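Local coordinates for Exo beta-1,2-glucooligosaccharide sophorohydrolase (non-reducing end) (Parabacteroides distasonis ATCC 8503, PDB 5Z06), which hydrolyses linear beta-1,2-glucan and beta-1,2-glucooligosaccharides of four or more glucose units, releasing sophorose from the non-reducing end, at residues 483-486 / 487-490; 626-629 / 630-633. All blocks are in the same frame, centred on the assembly; numbering follows the deposited sequence. Where two conformers were deposited one is given.

Interaction 1: residues 483-486 / 487-490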
ATOM      1  N   PRO A 483       7.386  28.076 -20.897  1.00 35.62           N
ATOM      2  CA  PRO A 483       7.974  26.778 -21.227  1.00 34.67           C
ATOM      3  C   PRO A 483       9.476  26.669 -20.906  1.00 35.38           C
ATOM      4  O   PRO A 483       9.990  25.561 -20.716  1.00 36.37           O
ATOM      5  CB  PRO A 483       7.687  26.629 -22.729  1.00 35.73           C
ATOM      6  CG  PRO A 483       7.448  28.006 -23.224  1.00 37.04           C
ATOM      7  CD  PRO A 483       6.774  28.713 -22.086  1.00 36.35           C
ATOM      8  N   GLU A 484      10.168  27.806 -20.810  1.00 38.00           N
ATOM      9  CA  GLU A 484      11.589  27.834 -20.406  1.00 37.95           C
ATOM     10  C   GLU A 484      11.824  27.235 -19.033  1.00 34.15           C
ATOM     11  O   GLU A 484      12.915  26.739 -18.764  1.00 32.57           O
ATOM     12  CB  GLU A 484      12.190  29.260 -20.463  1.00 42.80           C
ATOM     13  CG  GLU A 484      12.686  29.711 -21.842  1.00 48.09           C
ATOM     14  CD  GLU A 484      11.579  30.061 -22.828  1.00 57.24           C
ATOM     15  OE1 GLU A 484      10.399  30.186 -22.423  1.00 65.81           O
ATOM     16  OE2 GLU A 484      11.889  30.223 -24.032  1.00 62.49           O
ATOM     17  N   MET A 485      10.809  27.301 -18.171  0.50 34.27           N
ATOM     18  CA  MET A 485      10.858  26.717 -16.841  0.50 35.49           C
ATOM     19  C   MET A 485      11.148  25.222 -16.842  0.50 34.32           C
ATOM     20  O   MET A 485      11.691  24.699 -15.869  0.50 34.56           O
ATOM     21  CB  MET A 485       9.552  26.990 -16.111  0.50 37.08           C
ATOM     22  CG  MET A 485       9.269  28.469 -15.942  0.50 37.67           C
ATOM     23  SD  MET A 485      10.367  29.188 -14.723  0.50 38.92           S
ATOM     24  CE  MET A 485      10.584  30.835 -15.408  0.50 41.94           C
ATOM     25  N   TYR A 486      10.779  24.546 -17.927  1.00 33.15           N
ATOM     26  CA  TYR A 486      11.188  23.179 -18.154  1.00 34.33           C
ATOM     27  C   TYR A 486      12.710  23.007 -18.136  1.00 34.02           C
ATOM     28  O   TYR A 486      13.201  22.025 -17.591  1.00 34.91           O
ATOM     29  CB  TYR A 486      10.657  22.661 -19.483  1.00 32.56           C
ATOM     30  CG  TYR A 486      11.021  21.221 -19.710  1.00 33.36           C
ATOM     31  CD1 TYR A 486      10.205  20.189 -19.243  1.00 31.61           C
ATOM     32  CD2 TYR A 486      12.202  20.881 -20.381  1.00 32.92           C
ATOM     33  CE1 TYR A 486      10.540  18.861 -19.466  1.00 31.85           C
ATOM     34  CE2 TYR A 486      12.554  19.561 -20.586  1.00 33.14           C
ATOM     35  CZ  TYR A 486      11.720  18.556 -20.126  1.00 32.23           C
ATOM     36  OH  TYR A 486      12.086  17.266 -20.318  1.00 31.47           O
ATOM     37  N   TYR A 487      13.454  23.942 -18.721  1.00 33.39           N
ATOM     38  CA  TYR A 487      14.938  23.846 -18.718  1.00 32.44           C
ATOM     39  C   TYR A 487      15.591  24.511 -17.537  1.00 31.32           C
ATOM     40  O   TYR A 487      16.602  24.032 -17.044  1.00 33.63           O
ATOM     41  CB  TYR A 487      15.538  24.372 -20.034  1.00 33.06           C
ATOM     42  CG  TYR A 487      15.177  23.469 -21.175  1.00 33.09           C
ATOM     43  CD1 TYR A 487      15.771  22.220 -21.302  1.00 33.96           C
ATOM     44  CD2 TYR A 487      14.176  23.816 -22.074  1.00 32.63           C
ATOM     45  CE1 TYR A 487      15.421  21.362 -22.329  1.00 32.70           C
ATOM     46  CE2 TYR A 487      13.831  22.972 -23.102  1.00 33.62           C
ATOM     47  CZ  TYR A 487      14.463  21.748 -23.219  1.00 31.27           C
ATOM     48  OH  TYR A 487      14.122  20.900 -24.221  1.00 33.57           O
ATOM     49  N   SER A 488      15.017  25.614 -17.086  1.00 31.99           N
ATOM     50  CA  SER A 488      15.608  26.406 -16.014  1.00 31.01           C
ATOM     51  C   SER A 488      15.330  25.754 -14.658  1.00 31.32           C
ATOM     52  O   SER A 488      16.115  25.907 -13.723  1.00 32.42           O
ATOM     53  CB  SER A 488      15.053  27.825 -16.063  1.00 30.69           C
ATOM     54  OG  SER A 488      13.733  27.887 -15.524  1.00 30.64           O
ATOM     55  N   GLY A 489      14.219  25.016 -14.569  1.00 29.78           N
ATOM     56  CA  GLY A 489      13.779  24.385 -13.330  1.00 30.29           C
ATOM     57  C   GLY A 489      13.940  22.890 -13.343  1.00 29.64           C
ATOM     58  O   GLY A 489      14.918  22.359 -12.814  1.00 30.34           O
ATOM     59  N   TRP A 490      12.968  22.216 -13.954  1.00 28.61           N
ATOM     60  CA  TRP A 490      13.009  20.771 -14.121  1.00 27.36           C
ATOM     61  C   TRP A 490      14.411  20.276 -14.540  1.00 28.83           C
ATOM     62  O   TRP A 490      15.016  19.474 -13.831  1.00 28.14           O
ATOM     63  CB  TRP A 490      11.952  20.350 -15.128  1.00 26.04           C
ATOM     64  CG  TRP A 490      12.156  19.050 -15.667  1.00 26.18           C
ATOM     65  CD1 TRP A 490      12.646  18.752 -16.878  1.00 26.91           C
ATOM     66  CD2 TRP A 490      11.919  17.812 -14.998  1.00 25.89           C
ATOM     67  NE1 TRP A 490      12.695  17.390 -17.045  1.00 29.20           N
ATOM     68  CE2 TRP A 490      12.261  16.786 -15.898  1.00 26.38           C
ATOM     69  CE3 TRP A 490      11.389  17.471 -13.744  1.00 25.99           C
ATOM     70  CZ2 TRP A 490      12.139  15.427 -15.584  1.00 25.85           C
ATOM     71  CZ3 TRP A 490      11.251  16.108 -13.432  1.00 26.79           C
ATOM     72  CH2 TRP A 490      11.636  15.109 -14.351  1.00 25.21           C
TER
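Glu-484 O takes two backbone N-H groups along the short helix 485-490, from Tyr-487 N at 2.8 Å and from Ser-488 N at 2.9 Å, and Met-485 O receives Gly-489 N together with a weak bond from Trp-490 N, the five-residue reach of this last bond being in keeping with the wider pi-type turn at 487-490.

On this short helix Tyr-486, Tyr-487 and Trp-490 form an aromatic cluster. Tyr-486 turns the CD2/CE2 edge of its ring to the face of Tyr-487 in a T-shaped pair, centroids 4.9 Å apart and planes at 80°. Tyr-486 CD2 stands over the centre of the Tyr-487 ring, 3.7 Å from Tyr-487 CZ. Trp-490 CD1 lies over one face of Tyr-486, offset toward the rim and 3.3 Å from Tyr-486 CE1; with the planes inclined at 39°, the pair is oblique. Tyr-486 places CG anti to the backbone N (chi1 -177°) and Trp-490 adopts the same placement, which brings their side chains alongside each other, pointing the same way. Trp-490 CB also packs 3.2 Å from Tyr-486 O.

The phenol ends reach Asp-551 and Lys-552, Tyr-486 OH bonding to Asp-551 OD2 and Tyr-487 OH to Lys-552 N, while Ser-488 OG bonds to Pro-442 O. Met-467 and Met-471 of helix 467-475 also touch Tyr-486, whose ring meets that of Phe-549 as well. The chemistry is thus that of an aromatic cluster whose two phenol hydroxyls are hydrogen-bonded outside the turn: faces and edges pack within it, and the two hydroxyls tether it to neighbouring residues 551 and 552.

Interaction 2: residues 626-629 / 630-633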
ATOM      1  N   ALA A 626       9.030  -8.203 -19.988  1.00 27.35           N
ATOM      2  CA  ALA A 626       9.599  -8.232 -18.651  1.00 27.39           C
ATOM      3  C   ALA A 626       8.498  -8.013 -17.590  1.00 26.70           C
ATOM      4  O   ALA A 626       8.465  -8.687 -16.537  1.00 23.68           O
ATOM      5  CB  ALA A 626      10.713  -7.180 -18.516  1.00 26.86           C
ATOM      6  N   SER A 627       7.587  -7.096 -17.882  1.00 25.63           N
ATOM      7  CA  SER A 627       6.513  -6.819 -16.951  1.00 26.91           C
ATOM      8  C   SER A 627       5.527  -7.974 -16.919  1.00 26.10           C
ATOM      9  O   SER A 627       4.996  -8.305 -15.870  1.00 27.17           O
ATOM     10  CB  SER A 627       5.801  -5.510 -17.285  1.00 28.08           C
ATOM     11  OG  SER A 627       6.667  -4.393 -17.167  1.00 28.53           O
ATOM     12  N   MET A 628       5.289  -8.595 -18.055  1.00 27.36           N
ATOM     13  CA  MET A 628       4.401  -9.746 -18.098  1.00 27.83           C
ATOM     14  C   MET A 628       5.017 -10.916 -17.327  1.00 27.85           C
ATOM     15  O   MET A 628       4.313 -11.634 -16.643  1.00 25.42           O
ATOM     16  CB  MET A 628       4.101 -10.156 -19.534  1.00 28.10           C
ATOM     17  CG  MET A 628       2.968 -11.150 -19.650  1.00 27.99           C
ATOM     18  SD  MET A 628       1.413 -10.411 -19.141  1.00 31.33           S
ATOM     19  CE  MET A 628       0.885 -11.568 -17.884  1.00 33.00           C
ATOM     20  N   LYS A 629       6.329 -11.075 -17.417  1.00 28.51           N
ATOM     21  CA  LYS A 629       7.012 -12.117 -16.640  1.00 29.04           C
ATOM     22  C   LYS A 629       6.833 -11.898 -15.155  1.00 26.78           C
ATOM     23  O   LYS A 629       6.499 -12.830 -14.431  1.00 27.52           O
ATOM     24  CB  LYS A 629       8.492 -12.188 -16.978  1.00 30.32           C
ATOM     25  CG  LYS A 629       8.790 -12.788 -18.339  1.00 31.36           C
ATOM     26  CD  LYS A 629      10.300 -12.884 -18.519  1.00 33.62           C
ATOM     27  CE  LYS A 629      10.710 -12.989 -19.977  1.00 35.02           C
ATOM     28  NZ  LYS A 629      10.513 -14.337 -20.482  1.00 33.56           N
ATOM     29  N   ALA A 630       7.013 -10.648 -14.725  1.00 26.20           N
ATOM     30  CA  ALA A 630       6.817 -10.261 -13.336  1.00 25.66           C
ATOM     31  C   ALA A 630       5.413 -10.572 -12.886  1.00 25.68           C
ATOM     32  O   ALA A 630       5.200 -11.207 -11.862  1.00 25.99           O
ATOM     33  CB  ALA A 630       7.094  -8.784 -13.158  1.00 26.30           C
ATOM     34  N   LEU A 631       4.451 -10.121 -13.673  1.00 25.56           N
ATOM     35  CA  LEU A 631       3.050 -10.357 -13.375  1.00 25.04           C
ATOM     36  C   LEU A 631       2.778 -11.846 -13.147  1.00 24.46           C
ATOM     37  O   LEU A 631       2.184 -12.222 -12.144  1.00 22.45           O
ATOM     38  CB  LEU A 631       2.207  -9.840 -14.519  1.00 25.07           C
ATOM     39  CG  LEU A 631       0.731  -9.696 -14.259  1.00 25.96           C
ATOM     40  CD1 LEU A 631       0.140  -8.764 -15.322  1.00 26.92           C
ATOM     41  CD2 LEU A 631      -0.011 -11.030 -14.245  1.00 25.51           C
ATOM     42  N   ARG A 632       3.212 -12.675 -14.089  1.00 24.68           N
ATOM     43  CA  ARG A 632       2.995 -14.111 -14.007  1.00 24.68           C
ATOM     44  C   ARG A 632       3.613 -14.733 -12.776  1.00 25.94           C
ATOM     45  O   ARG A 632       2.998 -15.572 -12.130  1.00 27.79           O
ATOM     46  CB  ARG A 632       3.588 -14.787 -15.207  1.00 27.17           C
ATOM     47  CG  ARG A 632       2.811 -14.602 -16.489  1.00 27.90           C
ATOM     48  CD  ARG A 632       3.442 -15.498 -17.529  1.00 30.38           C
ATOM     49  NE  ARG A 632       3.286 -14.964 -18.868  1.00 31.32           N
ATOM     50  CZ  ARG A 632       4.264 -14.515 -19.642  1.00 32.19           C
ATOM     51  NH1 ARG A 632       5.545 -14.520 -19.242  1.00 35.47           N
ATOM     52  NH2 ARG A 632       3.956 -14.055 -20.853  1.00 30.43           N
ATOM     53  N   ASN A 633       4.841 -14.311 -12.465  1.00 26.33           N
ATOM     54  CA  ASN A 633       5.560 -14.750 -11.305  1.00 24.61           C
ATOM     55  C   ASN A 633       4.866 -14.306 -10.023  1.00 26.71           C
ATOM     56  O   ASN A 633       4.582 -15.120  -9.137  1.00 24.67           O
ATOM     57  CB  ASN A 633       6.963 -14.148 -11.339  1.00 25.00           C
ATOM     58  CG  ASN A 633       7.831 -14.625 -10.200  1.00 24.32           C
ATOM     59  OD1 ASN A 633       7.750 -15.792  -9.810  1.00 22.66           O
ATOM     60  ND2 ASN A 633       8.694 -13.736  -9.684  1.00 24.06           N
TER
HETATM   61  O   HOH W   1       7.358 -14.221 -21.451  1.00 34.06           O
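Met-628, Leu-631 and Arg-632 meet in a local i to i+3 and i+4 contact on one side of helix 624-636, where it packs against helix 284-297 in the glycoamylase-like part of the chain. Regular alpha-helical bonding supports the contact: four successive N-H groups, from Ala-630 to Asn-633, bond to the carbonyl oxygens four residues earlier, and Leu-631 N to Ser-627 O is 2.9 Å with an N-H...O angle of 168°.

The Met-628 chain crosses Arg-632 at about a right angle. Its CG sits over one face of the guanidinium, toward the rim, 3.3 Å from Arg-632 NH2; bends at chi2 (66°) and chi3 carry CE on to Leu-631 CD2 at 3.8 Å. Leu-631 in turn packs on Leu-287, Leu-288 and Val-291. A salt bridge from Arg-632 NH2 to Asp-284 OD2 also ties the helix to the start of helix 284-297, probably helping to fix the guanidinium over the methionine.

Lys-629 CG approaches Arg-632 NH1 obliquely, while the two cationic ends stay 5.1 Å apart, Lys-629 NZ to Arg-632 NH1. Between them a water accepts from Arg-632 NH1 at 2.9 Å and, weakly, from Lys-629 NZ at 3.3 Å.

How the interactions relate
Both contacts are local helical turns within the glycoamylase-like part of the chain, but they belong to different elements: interaction 1 to helix 485-490, interaction 2 to helix 624-636. Their centres are 36 Å apart and their nearest atoms about 20 Å, with no direct touch. Interaction 1 is partly buried, its centre about 33 Å from the centre of the chain; that of interaction 2, the more buried, lies about 20 Å from it. The backbones differ too: a shared-acceptor turn against regular alpha-helix. Aromatic packing dominates the peripheral contact, whereas methionine and leucine packing, a guanidinium and a water characterise the inner one.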